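PDB 3I3V: probable secreted solute-binding lipoprotein from Streptomyces coelicolor, which probably binds a solute outside the cell and hands it to a membrane transporter, as in other extracellular solute-binding lipoproteins. Local coordinates for residues H13-T18 with M69-D74; A65-V70 with I288-S293; R100-A105 with A328-A333; Y121-W126 with R283-I288; G174-A179 with V354-V359. One frame throughout, in Å; residues are numbered along the deposited sequence.

Contact 1: residues H13-T18 with M69-D74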
# COMPACT_ATOMS: atom_id res chain seq x y z
N HIS C 13 -7.31 3.48 53.40
CA HIS C 13 -8.07 3.76 54.62
C HIS C 13 -9.53 3.80 54.19
O HIS C 13 -9.95 4.75 53.53
CB HIS C 13 -7.64 5.11 55.21
CG HIS C 13 -7.91 5.23 56.68
ND1 HIS C 13 -7.57 6.35 57.40
CD2 HIS C 13 -8.47 4.36 57.55
CE1 HIS C 13 -7.91 6.16 58.67
NE2 HIS C 13 -8.45 4.96 58.78
N THR C 14 -10.29 2.79 54.58
CA THR C 14 -11.68 2.62 54.17
C THR C 14 -12.71 2.40 55.25
O THR C 14 -12.42 1.83 56.29
CB THR C 14 -11.83 1.37 53.29
OG1 THR C 14 -10.65 1.21 52.50
CG2 THR C 14 -13.04 1.47 52.41
N GLN C 15 -13.95 2.79 54.95
CA GLN C 15 -15.07 2.59 55.85
C GLN C 15 -15.70 1.24 55.52
O GLN C 15 -16.56 0.76 56.25
CB GLN C 15 -16.12 3.68 55.67
CG GLN C 15 -15.72 5.02 56.24
CD GLN C 15 -16.82 6.03 56.15
OE1 GLN C 15 -17.43 6.22 55.09
NE2 GLN C 15 -17.10 6.72 57.26
N LEU C 16 -15.26 0.65 54.41
CA LEU C 16 -15.76 -0.64 53.95
C LEU C 16 -14.85 -1.75 54.43
O LEU C 16 -13.63 -1.56 54.53
CB LEU C 16 -15.81 -0.70 52.42
CG LEU C 16 -16.70 0.27 51.65
CD1 LEU C 16 -16.68 -0.09 50.18
CD2 LEU C 16 -18.12 0.21 52.20
N GLY C 17 -15.42 -2.93 54.70
CA GLY C 17 -14.60 -4.04 55.15
C GLY C 17 -15.26 -4.92 56.20
O GLY C 17 -14.85 -6.06 56.39
N THR C 18 -16.26 -4.39 56.88
CA THR C 18 -16.97 -5.15 57.89
C THR C 18 -18.49 -5.02 57.76
O THR C 18 -19.10 -5.70 56.93
CB THR C 18 -16.55 -4.74 59.32
OG1 THR C 18 -16.60 -3.31 59.44
CG2 THR C 18 -15.14 -5.24 59.61
N MSE C 69 -11.38 6.03 51.52
CA MSE C 69 -12.71 5.74 51.02
C MSE C 69 -13.74 6.20 52.04
O MSE C 69 -14.06 5.47 52.97
CB MSE C 69 -12.87 4.24 50.75
CG MSE C 69 -11.93 3.72 49.66
SE MSE C 69 -12.16 1.82 49.29
CE MSE C 69 -13.95 1.92 48.55
N VAL C 70 -14.24 7.41 51.83
CA VAL C 70 -15.24 8.01 52.72
C VAL C 70 -16.28 8.78 51.93
O VAL C 70 -16.09 9.09 50.75
CB VAL C 70 -14.62 9.03 53.72
CG1 VAL C 70 -14.44 8.41 55.06
CG2 VAL C 70 -13.30 9.58 53.17
N ASN C 71 -17.39 9.11 52.59
CA ASN C 71 -18.44 9.86 51.94
C ASN C 71 -18.14 11.34 52.11
O ASN C 71 -17.13 11.72 52.70
CB ASN C 71 -19.81 9.51 52.54
CG ASN C 71 -19.89 9.81 54.04
OD1 ASN C 71 -20.92 10.27 54.55
ND2 ASN C 71 -18.81 9.53 54.76
N LEU C 72 -19.03 12.17 51.58
CA LEU C 72 -18.87 13.61 51.65
C LEU C 72 -19.79 14.18 52.71
O LEU C 72 -21.01 14.18 52.56
CB LEU C 72 -19.20 14.26 50.30
CG LEU C 72 -18.93 15.76 50.28
CD1 LEU C 72 -17.43 15.99 50.38
CD2 LEU C 72 -19.49 16.39 49.01
N TYR C 73 -19.20 14.66 53.80
CA TYR C 73 -19.97 15.27 54.87
C TYR C 73 -19.13 16.36 55.51
O TYR C 73 -17.96 16.54 55.16
CB TYR C 73 -20.40 14.22 55.90
CG TYR C 73 -19.30 13.66 56.77
CD1 TYR C 73 -18.34 12.79 56.24
CD2 TYR C 73 -19.22 13.98 58.12
CE1 TYR C 73 -17.32 12.25 57.06
CE2 TYR C 73 -18.22 13.47 58.94
CZ TYR C 73 -17.28 12.60 58.41
OH TYR C 73 -16.31 12.07 59.23
N ASP C 74 -19.72 17.07 56.46
CA ASP C 74 -19.06 18.18 57.15
C ASP C 74 -17.53 18.15 57.22
O ASP C 74 -16.86 19.02 56.67
CB ASP C 74 -19.62 18.32 58.57
CG ASP C 74 -19.13 19.58 59.26
OD1 ASP C 74 -18.46 19.47 60.31
OD2 ASP C 74 -19.42 20.69 58.74
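Thr-14 and Met-69, the latter present as selenomethionine, lie side by side and point the same way where two parallel strands end in the mixed sheet of one lobe of this periplasmic-binding-protein fold. Strand 9-14 runs between 41-46 and 67-70, and the pair forms the last parallel bridge before both chains turn off into loops. The methyl CG2 of Thr-14 carries the contact: chi1 of -35° places OG1 beside the backbone N, which leaves CG2 roughly anti to that N and tight against Met-69, 3.2 Å from its CB. The selenium atom SE of Met-69 comes to 3.6 Å from Thr-14 OG1. Beyond it the Met-69 chain bends at its last torsion (chi3 66°), and its terminal CE meets CD1 of Leu-16, whose side chain crosses it at about a right angle. Tyr-26 of helix 23-36 packs against all three of these side chains.

The backbone is joined by one sound bond, from Met-69 N to His-13 O at 2.8 Å, followed by a weak one from Gln-15 N to Met-69 O at 3.3 Å. This weakening fits the splaying of the two chains as they leave the sheet. Gln-15 then reaches over Val-70 with an extended chain, crossing it nearly perpendicularly, while its NE2 is held by Gly-48 O. The amide planes of Gln-15 and Asn-71 are only 24° apart, although the side chains cross. Against the flat end of Gln-15 rests the methyl CG1 of Val-70, 3.5 Å from Gln-15 CD.

Contact 2: residues A65-V70 with I288-S293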
# COMPACT_ATOMS: atom_id res chain seq x y z
N ALA C 65 -2.77 6.98 54.98
CA ALA C 65 -2.99 6.03 53.90
C ALA C 65 -2.84 6.73 52.55
O ALA C 65 -2.93 7.96 52.47
CB ALA C 65 -4.38 5.42 54.02
N ASP C 66 -2.62 5.96 51.49
CA ASP C 66 -2.46 6.49 50.14
C ASP C 66 -3.79 6.84 49.48
O ASP C 66 -3.88 7.77 48.66
CB ASP C 66 -1.72 5.47 49.26
CG ASP C 66 -0.42 5.00 49.89
OD1 ASP C 66 0.46 5.86 50.12
OD2 ASP C 66 -0.29 3.78 50.14
N VAL C 67 -4.82 6.08 49.83
CA VAL C 67 -6.16 6.28 49.28
C VAL C 67 -7.17 6.18 50.41
O VAL C 67 -7.05 5.32 51.29
CB VAL C 67 -6.50 5.19 48.23
CG1 VAL C 67 -7.93 5.34 47.77
CG2 VAL C 67 -5.55 5.27 47.04
N VAL C 68 -8.16 7.05 50.37
CA VAL C 68 -9.19 7.06 51.40
C VAL C 68 -10.55 6.77 50.80
O VAL C 68 -10.85 7.20 49.70
CB VAL C 68 -9.24 8.42 52.13
CG1 VAL C 68 -10.17 8.33 53.33
CG2 VAL C 68 -7.84 8.84 52.56
N MSE C 69 -11.38 6.03 51.52
CA MSE C 69 -12.71 5.74 51.02
C MSE C 69 -13.74 6.20 52.04
O MSE C 69 -14.06 5.47 52.97
CB MSE C 69 -12.87 4.24 50.75
CG MSE C 69 -11.93 3.72 49.66
SE MSE C 69 -12.16 1.82 49.29
CE MSE C 69 -13.95 1.92 48.55
N VAL C 70 -14.24 7.41 51.83
CA VAL C 70 -15.24 8.01 52.72
C VAL C 70 -16.28 8.78 51.93
O VAL C 70 -16.09 9.09 50.75
CB VAL C 70 -14.62 9.03 53.72
CG1 VAL C 70 -14.44 8.41 55.06
CG2 VAL C 70 -13.30 9.58 53.17
N ILE C 288 -19.65 7.06 49.93
CA ILE C 288 -18.25 6.67 49.75
C ILE C 288 -17.60 6.94 48.38
O ILE C 288 -18.07 6.49 47.34
CB ILE C 288 -18.06 5.19 50.11
CG1 ILE C 288 -18.35 5.01 51.61
CG2 ILE C 288 -16.65 4.73 49.77
CD1 ILE C 288 -18.07 3.62 52.13
N GLY C 289 -16.51 7.71 48.41
CA GLY C 289 -15.78 8.05 47.20
C GLY C 289 -14.30 7.79 47.45
O GLY C 289 -13.91 7.57 48.60
N PHE C 290 -13.49 7.81 46.39
CA PHE C 290 -12.04 7.57 46.50
C PHE C 290 -11.25 8.88 46.60
O PHE C 290 -11.29 9.72 45.70
CB PHE C 290 -11.53 6.80 45.26
CG PHE C 290 -12.04 5.37 45.17
CD1 PHE C 290 -11.46 4.36 45.94
CD2 PHE C 290 -13.08 5.03 44.30
CE1 PHE C 290 -11.91 3.03 45.84
CE2 PHE C 290 -13.53 3.71 44.20
CZ PHE C 290 -12.94 2.71 44.97
N TRP C 291 -10.51 9.06 47.70
CA TRP C 291 -9.71 10.27 47.87
C TRP C 291 -8.23 9.91 47.79
O TRP C 291 -7.83 8.80 48.18
CB TRP C 291 -9.99 10.91 49.24
CG TRP C 291 -11.43 11.23 49.51
CD1 TRP C 291 -12.46 10.34 49.58
CD2 TRP C 291 -11.98 12.52 49.80
NE1 TRP C 291 -13.62 10.99 49.91
CE2 TRP C 291 -13.36 12.33 50.05
CE3 TRP C 291 -11.45 13.82 49.88
CZ2 TRP C 291 -14.21 13.39 50.38
CZ3 TRP C 291 -12.30 14.87 50.20
CH2 TRP C 291 -13.66 14.65 50.45
N ILE C 292 -7.41 10.83 47.28
CA ILE C 292 -5.98 10.56 47.19
C ILE C 292 -5.20 11.49 48.10
O ILE C 292 -5.37 12.70 48.05
CB ILE C 292 -5.46 10.72 45.75
CG1 ILE C 292 -6.18 9.73 44.82
CG2 ILE C 292 -3.94 10.47 45.71
CD1 ILE C 292 -5.61 9.68 43.42
N SER C 293 -4.35 10.92 48.94
CA SER C 293 -3.56 11.72 49.87
C SER C 293 -2.23 12.12 49.26
O SER C 293 -1.84 11.61 48.21
CB SER C 293 -3.29 10.94 51.14
OG SER C 293 -2.42 9.86 50.84
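Val-70 O is gripped by two donors: Gly-289 N at 2.7 Å and the indole NE1 of Trp-291 at 3.2 Å. They approach from opposite faces of the carbonyl plane, so neither displaces the other. The bond from NE1 lies close to the plane of the indole and helps fix the rotation of that ring. Around this carbonyl runs an antiparallel pairing of strands 67-70 and 289-292, which places 289-292 at the edge of the four-stranded sheet of one lobe of the periplasmic-binding-protein fold. Val-68 and Trp-291 form a hydrogen-bonded pair, each N donating to the other's O.

At the far end, Ser-293 continues the ladder through its N to Asp-66 O and adds a side-chain bond from OG to Ala-65 O, 2.6 Å long and on a lone pair. The same OG caps Gly-296 N, so Ser-293 both closes the strand pair and begins helix 294-298.

Outward from these bonds, one face of the pair carries Val-67, Met-69, Phe-290 and Ile-292, and helix 300-310 packs against this face. Met-69 and Phe-290 lie side by side in a Met-aromatic contact, with SE 4.8 Å from the ring centroid in an oblique position. Val-67 CG1 stands at the edge of the same ring. On the other sheet face Val-70 CG2 sits over one face of the indole, 3.6 Å from Trp-291 NE1.

Contact 3: residues R100-A105 with A328-A333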
# COMPACT_ATOMS: atom_id res chain seq x y z
N ARG C 100 -17.01 8.37 32.74
CA ARG C 100 -17.39 7.10 33.33
C ARG C 100 -18.27 7.49 34.52
O ARG C 100 -18.95 6.64 35.10
CB ARG C 100 -16.16 6.34 33.84
CG ARG C 100 -15.38 5.60 32.77
CD ARG C 100 -16.14 4.38 32.28
NE ARG C 100 -16.25 3.36 33.32
CZ ARG C 100 -17.39 2.82 33.74
NH1 ARG C 100 -18.55 3.21 33.22
NH2 ARG C 100 -17.38 1.90 34.69
N VAL C 101 -18.25 8.78 34.86
CA VAL C 101 -19.00 9.34 35.98
C VAL C 101 -20.30 10.04 35.56
O VAL C 101 -20.32 10.81 34.60
CB VAL C 101 -18.14 10.38 36.74
CG1 VAL C 101 -18.86 10.83 38.00
CG2 VAL C 101 -16.77 9.80 37.07
N LEU C 102 -21.38 9.79 36.29
CA LEU C 102 -22.66 10.43 35.99
C LEU C 102 -22.45 11.94 36.11
O LEU C 102 -21.96 12.42 37.13
CB LEU C 102 -23.72 9.96 36.99
CG LEU C 102 -24.68 8.83 36.61
CD1 LEU C 102 -24.16 8.02 35.45
CD2 LEU C 102 -24.91 7.95 37.83
N PRO C 103 -22.83 12.72 35.08
CA PRO C 103 -22.66 14.18 35.12
C PRO C 103 -23.04 14.83 36.45
O PRO C 103 -22.28 15.64 36.99
CB PRO C 103 -23.53 14.65 33.96
CG PRO C 103 -23.36 13.56 32.97
CD PRO C 103 -23.53 12.32 33.84
N ALA C 104 -24.21 14.49 36.97
CA ALA C 104 -24.66 15.05 38.25
C ALA C 104 -23.72 14.64 39.38
O ALA C 104 -23.44 15.42 40.29
CB ALA C 104 -26.08 14.59 38.55
N ALA C 105 -23.23 13.40 39.33
CA ALA C 105 -22.32 12.93 40.37
C ALA C 105 -21.02 13.73 40.36
O ALA C 105 -20.54 14.14 41.41
CB ALA C 105 -22.02 11.46 40.16
N ALA C 328 -22.40 5.85 41.35
CA ALA C 328 -22.24 7.21 40.84
C ALA C 328 -21.64 7.17 39.44
O ALA C 328 -21.41 8.21 38.84
CB ALA C 328 -21.36 8.02 41.76
N LEU C 329 -21.36 5.97 38.92
CA LEU C 329 -20.79 5.82 37.59
C LEU C 329 -21.78 5.18 36.62
O LEU C 329 -22.73 4.52 37.05
CB LEU C 329 -19.52 4.96 37.65
CG LEU C 329 -18.51 5.27 38.75
CD1 LEU C 329 -17.35 4.27 38.68
CD2 LEU C 329 -18.00 6.69 38.59
N ARG C 330 -21.56 5.36 35.33
CA ARG C 330 -22.43 4.78 34.30
C ARG C 330 -22.26 3.27 34.27
O ARG C 330 -21.13 2.77 34.27
CB ARG C 330 -22.07 5.32 32.92
CG ARG C 330 -21.59 6.74 32.89
CD ARG C 330 -22.54 7.63 32.13
NE ARG C 330 -21.80 8.59 31.32
CZ ARG C 330 -22.33 9.66 30.74
NH1 ARG C 330 -23.62 9.92 30.88
NH2 ARG C 330 -21.56 10.46 30.02
N THR C 331 -23.39 2.56 34.24
CA THR C 331 -23.42 1.09 34.17
C THR C 331 -24.63 0.69 33.34
O THR C 331 -25.50 1.51 33.05
CB THR C 331 -23.65 0.40 35.53
OG1 THR C 331 -23.28 1.26 36.60
CG2 THR C 331 -22.84 -0.87 35.61
N ASP C 332 -24.67 -0.59 32.97
CA ASP C 332 -25.77 -1.15 32.22
C ASP C 332 -26.35 -2.23 33.13
O ASP C 332 -27.42 -2.77 32.88
CB ASP C 332 -25.28 -1.76 30.90
CG ASP C 332 -24.97 -0.71 29.84
OD1 ASP C 332 -24.21 -1.02 28.89
OD2 ASP C 332 -25.50 0.42 29.93
N ALA C 333 -25.61 -2.51 34.20
CA ALA C 333 -26.00 -3.51 35.19
C ALA C 333 -27.20 -3.03 35.99
O ALA C 333 -27.41 -1.82 36.15
CB ALA C 333 -24.83 -3.79 36.13
O HOH W 1 -20.14 -0.20 34.30
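The guanidinium of Arg-100 meets Arg-330 edge-on: its NH1 donates to Arg-330 O at 2.8 Å, with the acceptor close to the guanidinium plane. Bends at chi2 (-72°) and chi3 (-68°) fold the Arg-100 chain back to this carbonyl, although its CB starts out away from residues 328-333. A water also donates to Arg-330 O and weakly accepts from Arg-100 NH2, whose stronger partner is Tyr-311 O. The guanidinium of Arg-330 is used differently. One of its faces is approached by Val-101 O, toward the rim, and by Pro-103 CD, which lies 3.8 Å from Arg-330 NH1; its NE donates to Gly-99 O. Each arginine therefore turns to a backbone carbonyl, and the two charged groups stay well apart.

Between the arginines the backbones form a single bridge at Val-101 and Leu-329. Arg-330 N donates to Arg-100 O at 2.9 Å, and Leu-102 N to Ala-328 O at 3.0 Å. On one side of this bridge Val-101 CG2 touches Leu-329 CD2 at 3.7 Å; Leu-102 CD1 meets the aliphatic CD of Arg-330 at the same separation, the side chains crossing at a slant.

Leu-102 is the N-cap residue of helix 103-108, and Ala-105 in its first turn brings its CB against that of Ala-328. The bridge thus ties the start of this helix to the loop that leaves strand 326-327, with helix 313-323 packing against Arg-100 and Thr-331, and Tyr-285 lying against Ala-104 and Ala-105.

Contact 4: residues Y121-W126 with R283-I288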
# COMPACT_ATOMS: atom_id res chain seq x y z
N TYR C 121 -18.16 7.16 43.52
CA TYR C 121 -18.30 5.72 43.41
C TYR C 121 -19.67 5.25 43.89
O TYR C 121 -20.43 4.71 43.10
CB TYR C 121 -17.18 5.01 44.18
CG TYR C 121 -16.85 3.65 43.63
CD1 TYR C 121 -16.57 3.48 42.27
CD2 TYR C 121 -16.81 2.53 44.45
CE1 TYR C 121 -16.25 2.23 41.76
CE2 TYR C 121 -16.50 1.27 43.94
CZ TYR C 121 -16.22 1.13 42.59
OH TYR C 121 -15.92 -0.11 42.08
N PHE C 122 -19.98 5.45 45.16
CA PHE C 122 -21.27 5.02 45.69
C PHE C 122 -22.35 6.10 45.60
O PHE C 122 -22.08 7.30 45.70
CB PHE C 122 -21.13 4.55 47.14
CG PHE C 122 -20.60 3.15 47.27
CD1 PHE C 122 -20.06 2.49 46.18
CD2 PHE C 122 -20.65 2.48 48.50
CE1 PHE C 122 -19.57 1.20 46.29
CE2 PHE C 122 -20.17 1.18 48.62
CZ PHE C 122 -19.62 0.54 47.50
N ALA C 123 -23.59 5.65 45.42
CA ALA C 123 -24.71 6.58 45.31
C ALA C 123 -25.94 6.00 45.99
O ALA C 123 -25.90 4.90 46.53
CB ALA C 123 -25.02 6.85 43.84
N THR C 124 -27.03 6.77 45.98
CA THR C 124 -28.26 6.30 46.58
C THR C 124 -29.45 6.70 45.74
O THR C 124 -29.52 7.82 45.23
CB THR C 124 -28.50 6.88 47.98
OG1 THR C 124 -27.38 6.61 48.83
CG2 THR C 124 -29.76 6.26 48.58
N ASN C 125 -30.36 5.74 45.58
CA ASN C 125 -31.61 5.96 44.88
C ASN C 125 -32.57 5.85 46.05
O ASN C 125 -32.52 4.88 46.81
CB ASN C 125 -31.89 4.85 43.87
CG ASN C 125 -31.89 5.36 42.44
OD1 ASN C 125 -30.86 5.37 41.77
ND2 ASN C 125 -33.05 5.80 41.97
N TRP C 126 -33.42 6.85 46.21
CA TRP C 126 -34.36 6.91 47.34
C TRP C 126 -35.77 7.14 46.79
O TRP C 126 -36.28 8.26 46.85
CB TRP C 126 -33.96 8.09 48.23
CG TRP C 126 -34.44 8.09 49.64
CD1 TRP C 126 -35.71 7.86 50.09
CD2 TRP C 126 -33.67 8.45 50.79
NE1 TRP C 126 -35.78 8.06 51.44
CE2 TRP C 126 -34.54 8.43 51.90
CE3 TRP C 126 -32.33 8.80 50.99
CZ2 TRP C 126 -34.11 8.74 53.20
CZ3 TRP C 126 -31.89 9.11 52.28
CH2 TRP C 126 -32.78 9.08 53.36
N ARG C 283 -32.04 11.43 45.17
CA ARG C 283 -30.84 10.81 44.64
C ARG C 283 -29.65 11.62 45.12
O ARG C 283 -29.63 12.85 45.00
CB ARG C 283 -30.85 10.75 43.10
CG ARG C 283 -31.84 9.73 42.52
CD ARG C 283 -31.71 9.60 41.00
NE ARG C 283 -30.54 8.83 40.57
CZ ARG C 283 -30.13 8.73 39.31
NH1 ARG C 283 -30.78 9.36 38.34
NH2 ARG C 283 -29.05 8.00 39.00
N ALA C 284 -28.67 10.93 45.71
CA ALA C 284 -27.45 11.56 46.21
C ALA C 284 -26.30 10.76 45.61
O ALA C 284 -26.39 9.53 45.50
CB ALA C 284 -27.42 11.50 47.74
N TYR C 285 -25.23 11.44 45.23
CA TYR C 285 -24.09 10.78 44.62
C TYR C 285 -22.83 10.97 45.44
O TYR C 285 -21.72 10.76 44.95
CB TYR C 285 -23.85 11.34 43.22
CG TYR C 285 -25.05 11.26 42.31
CD1 TYR C 285 -25.44 10.05 41.73
CD2 TYR C 285 -25.83 12.39 42.05
CE1 TYR C 285 -26.57 9.96 40.92
CE2 TYR C 285 -26.97 12.31 41.25
CZ TYR C 285 -27.33 11.09 40.69
OH TYR C 285 -28.48 11.00 39.94
N THR C 286 -22.98 11.37 46.70
CA THR C 286 -21.81 11.61 47.53
C THR C 286 -21.58 10.67 48.69
O THR C 286 -21.10 11.09 49.75
CB THR C 286 -21.76 13.07 48.02
OG1 THR C 286 -23.02 13.43 48.63
CG2 THR C 286 -21.45 14.01 46.86
N LEU C 287 -21.93 9.41 48.50
CA LEU C 287 -21.66 8.39 49.50
C LEU C 287 -20.20 8.02 49.20
O LEU C 287 -19.59 8.62 48.30
CB LEU C 287 -22.59 7.18 49.32
CG LEU C 287 -23.95 7.33 50.02
CD1 LEU C 287 -24.69 8.53 49.45
CD2 LEU C 287 -24.76 6.06 49.85
N ILE C 288 -19.65 7.06 49.93
CA ILE C 288 -18.25 6.67 49.75
C ILE C 288 -17.60 6.94 48.38
O ILE C 288 -18.07 6.49 47.34
CB ILE C 288 -18.06 5.19 50.11
CG1 ILE C 288 -18.35 5.01 51.61
CG2 ILE C 288 -16.65 4.73 49.77
CD1 ILE C 288 -18.07 3.62 52.13
O HOH W 2 -19.40 8.55 45.32
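Phe-122 lies alongside Ile-288, both side chains pointing the same way, with CD2 of the ring 4.1 Å from Ile-288 CB. Phe-122 CB packs on Leu-287 CB at 3.7 Å. At the backbone the chains are tied by Phe-122 N donating to Ile-288 O, nearly along the C=O axis, at 3.1 Å. Further on, strands 122-131 and 280-284 pair antiparallel: Thr-124 and Ala-284 form a hydrogen-bonded pair, with Thr-124 N to Ala-284 O at 2.9 Å and a longer return bond.

Between these sites the pairing lapses: Tyr-285 and Thr-286 point away, and Leu-287 turns back toward the partner. A water helps bridge the interval, accepting from Tyr-121 N at 2.6 Å and lying within 3.0 Å of both Phe-122 O and Leu-287 O. Ala-123 CB rests near CD1 of Tyr-285, whose OH is hydrogen-bonded to Gln-353 OE1. At the other end Asn-125 and Arg-283 run side by side, their amide and guanidinium planes 25° apart.

The segments lie near the centre of the chain, on the connections between its two lobes. Main-chain bonds and apolar packing carry most of the contact, implying a join that depends little on charge.

Contact 5: residues G174-A179 with V354-V359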
# COMPACT_ATOMS: atom_id res chain seq x y z
N GLY C 174 -38.41 10.66 58.48
CA GLY C 174 -39.38 11.73 58.42
C GLY C 174 -38.75 13.04 57.96
O GLY C 174 -39.34 13.76 57.15
N GLN C 175 -37.55 13.34 58.47
CA GLN C 175 -36.88 14.59 58.10
C GLN C 175 -36.52 14.64 56.61
O GLN C 175 -36.58 15.71 56.00
CB GLN C 175 -35.64 14.82 58.99
CG GLN C 175 -34.27 14.55 58.37
CD GLN C 175 -33.65 15.78 57.71
OE1 GLN C 175 -32.55 15.71 57.17
NE2 GLN C 175 -34.36 16.90 57.75
N LYS C 176 -36.17 13.50 56.02
CA LYS C 176 -35.84 13.45 54.60
C LYS C 176 -37.10 13.50 53.70
O LYS C 176 -37.08 14.13 52.63
CB LYS C 176 -35.05 12.18 54.28
CG LYS C 176 -33.66 12.44 53.69
CD LYS C 176 -32.70 13.06 54.70
CE LYS C 176 -32.29 12.06 55.75
NZ LYS C 176 -31.47 12.67 56.83
N LEU C 177 -38.18 12.85 54.12
CA LEU C 177 -39.42 12.83 53.34
C LEU C 177 -40.06 14.21 53.32
O LEU C 177 -40.57 14.65 52.29
CB LEU C 177 -40.42 11.81 53.90
CG LEU C 177 -41.30 11.03 52.91
CD1 LEU C 177 -42.65 10.77 53.56
CD2 LEU C 177 -41.49 11.78 51.61
N LEU C 178 -40.04 14.90 54.47
CA LEU C 178 -40.61 16.24 54.58
C LEU C 178 -39.86 17.19 53.65
O LEU C 178 -40.45 18.02 52.97
CB LEU C 178 -40.47 16.77 56.02
CG LEU C 178 -41.38 17.91 56.54
CD1 LEU C 178 -40.52 18.86 57.34
CD2 LEU C 178 -42.09 18.67 55.41
N ALA C 179 -38.54 17.05 53.64
CA ALA C 179 -37.69 17.89 52.81
C ALA C 179 -37.91 17.59 51.33
O ALA C 179 -37.81 18.47 50.49
CB ALA C 179 -36.21 17.68 53.18
N VAL C 354 -34.71 14.94 43.24
CA VAL C 354 -34.71 16.05 44.19
C VAL C 354 -33.48 15.82 45.05
O VAL C 354 -32.86 14.76 45.01
CB VAL C 354 -35.98 16.13 45.05
CG1 VAL C 354 -37.17 16.43 44.16
CG2 VAL C 354 -36.19 14.84 45.83
N LEU C 355 -33.11 16.81 45.85
CA LEU C 355 -31.90 16.66 46.63
C LEU C 355 -31.96 16.10 48.05
O LEU C 355 -33.00 16.14 48.72
CB LEU C 355 -31.16 18.01 46.58
CG LEU C 355 -30.62 18.78 47.77
CD1 LEU C 355 -29.91 20.02 47.25
CD2 LEU C 355 -31.74 19.18 48.71
N LEU C 356 -30.83 15.53 48.47
CA LEU C 356 -30.66 14.98 49.81
C LEU C 356 -29.98 16.12 50.59
O LEU C 356 -28.82 16.44 50.35
CB LEU C 356 -29.75 13.76 49.79
CG LEU C 356 -29.41 13.26 51.21
CD1 LEU C 356 -30.69 12.85 51.90
CD2 LEU C 356 -28.43 12.10 51.17
N PRO C 357 -30.70 16.73 51.54
CA PRO C 357 -30.20 17.85 52.35
C PRO C 357 -28.91 17.65 53.17
O PRO C 357 -28.15 18.59 53.36
CB PRO C 357 -31.39 18.17 53.26
CG PRO C 357 -32.58 17.69 52.46
CD PRO C 357 -32.07 16.38 51.93
N ASP C 358 -28.69 16.42 53.63
CA ASP C 358 -27.54 16.08 54.47
C ASP C 358 -26.25 16.89 54.34
O ASP C 358 -25.79 17.50 55.30
CB ASP C 358 -27.23 14.60 54.32
CG ASP C 358 -28.34 13.74 54.86
OD1 ASP C 358 -29.51 14.16 54.75
OD2 ASP C 358 -28.06 12.64 55.37
N VAL C 359 -25.65 16.88 53.16
CA VAL C 359 -24.40 17.58 52.92
C VAL C 359 -24.46 19.07 53.19
O VAL C 359 -23.46 19.67 53.58
CB VAL C 359 -23.91 17.39 51.46
CG1 VAL C 359 -22.39 17.32 51.43
CG2 VAL C 359 -24.55 16.16 50.84
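Lys-176 NZ is held by two oxygens: Asp-358 OD1, in a salt bridge of 3.2 Å across the contact, and OE1 of the neighbouring Gln-175, also at 3.2 Å. The contact sets helix 172-182 against the loop between strand 352-354 and helix 363-377, within one lobe of this periplasmic-binding-protein fold. Asp-358 is approached on the syn side of OD1, with NZ 20° out of the carboxylate plane, whereas the Gln-175 amide offers a lone pair in its own plane. With two acceptors so placed, the ammonium group is restrained between them, and the nearby carboxylate would be expected to favour its charged form.

To arrive there the lysine chain curls, bent at chi2 (69°) and chi3 (71°), and crosses Asp-358 at about a right angle. The bends bring its aliphatic middle against Leu-356: CD1 of that leucine lies 3.5 Å from both CG and CD of Lys-176, a tight fit for methyl and methylene groups. Lys-176 thus works as a hydrocarbon along its length and as a cation at its tip. Trp-126 of the central strand 122-131 also packs against this lysine.

One turn further along the helix, Ala-179 points toward the loop. Tyr-195 of helix 188-197 touches both Ala-179 and Pro-357, and between the latter two the closest approach is from Ala-179 CB to Pro-357 CG, 3.7 Å.

Contacts 1 and 2 are buried in the same sheet and share strand 67-70, with 9-14 on one side and 289-292 on the other; contact 2 is an antiparallel ladder, contact 1 a single parallel bridge, both with apolar packing. Contact 4 lies nearest the chain centre and joins contact 2 at Ile-288, where the segment from strand 280-284 enters 289-292. It touches contact 1 through a probable hydrogen bond from Leu-72 N to Thr-286 O. Contact 3, only partly buried, adjoins contact 4 through Tyr-121 and Ala-328 and adds an arginine-to-carbonyl bond to its backbone bonds. Contact 5, in the other lobe, has the one salt bridge across a contact and meets contact 4 through Trp-126 and Ala-284.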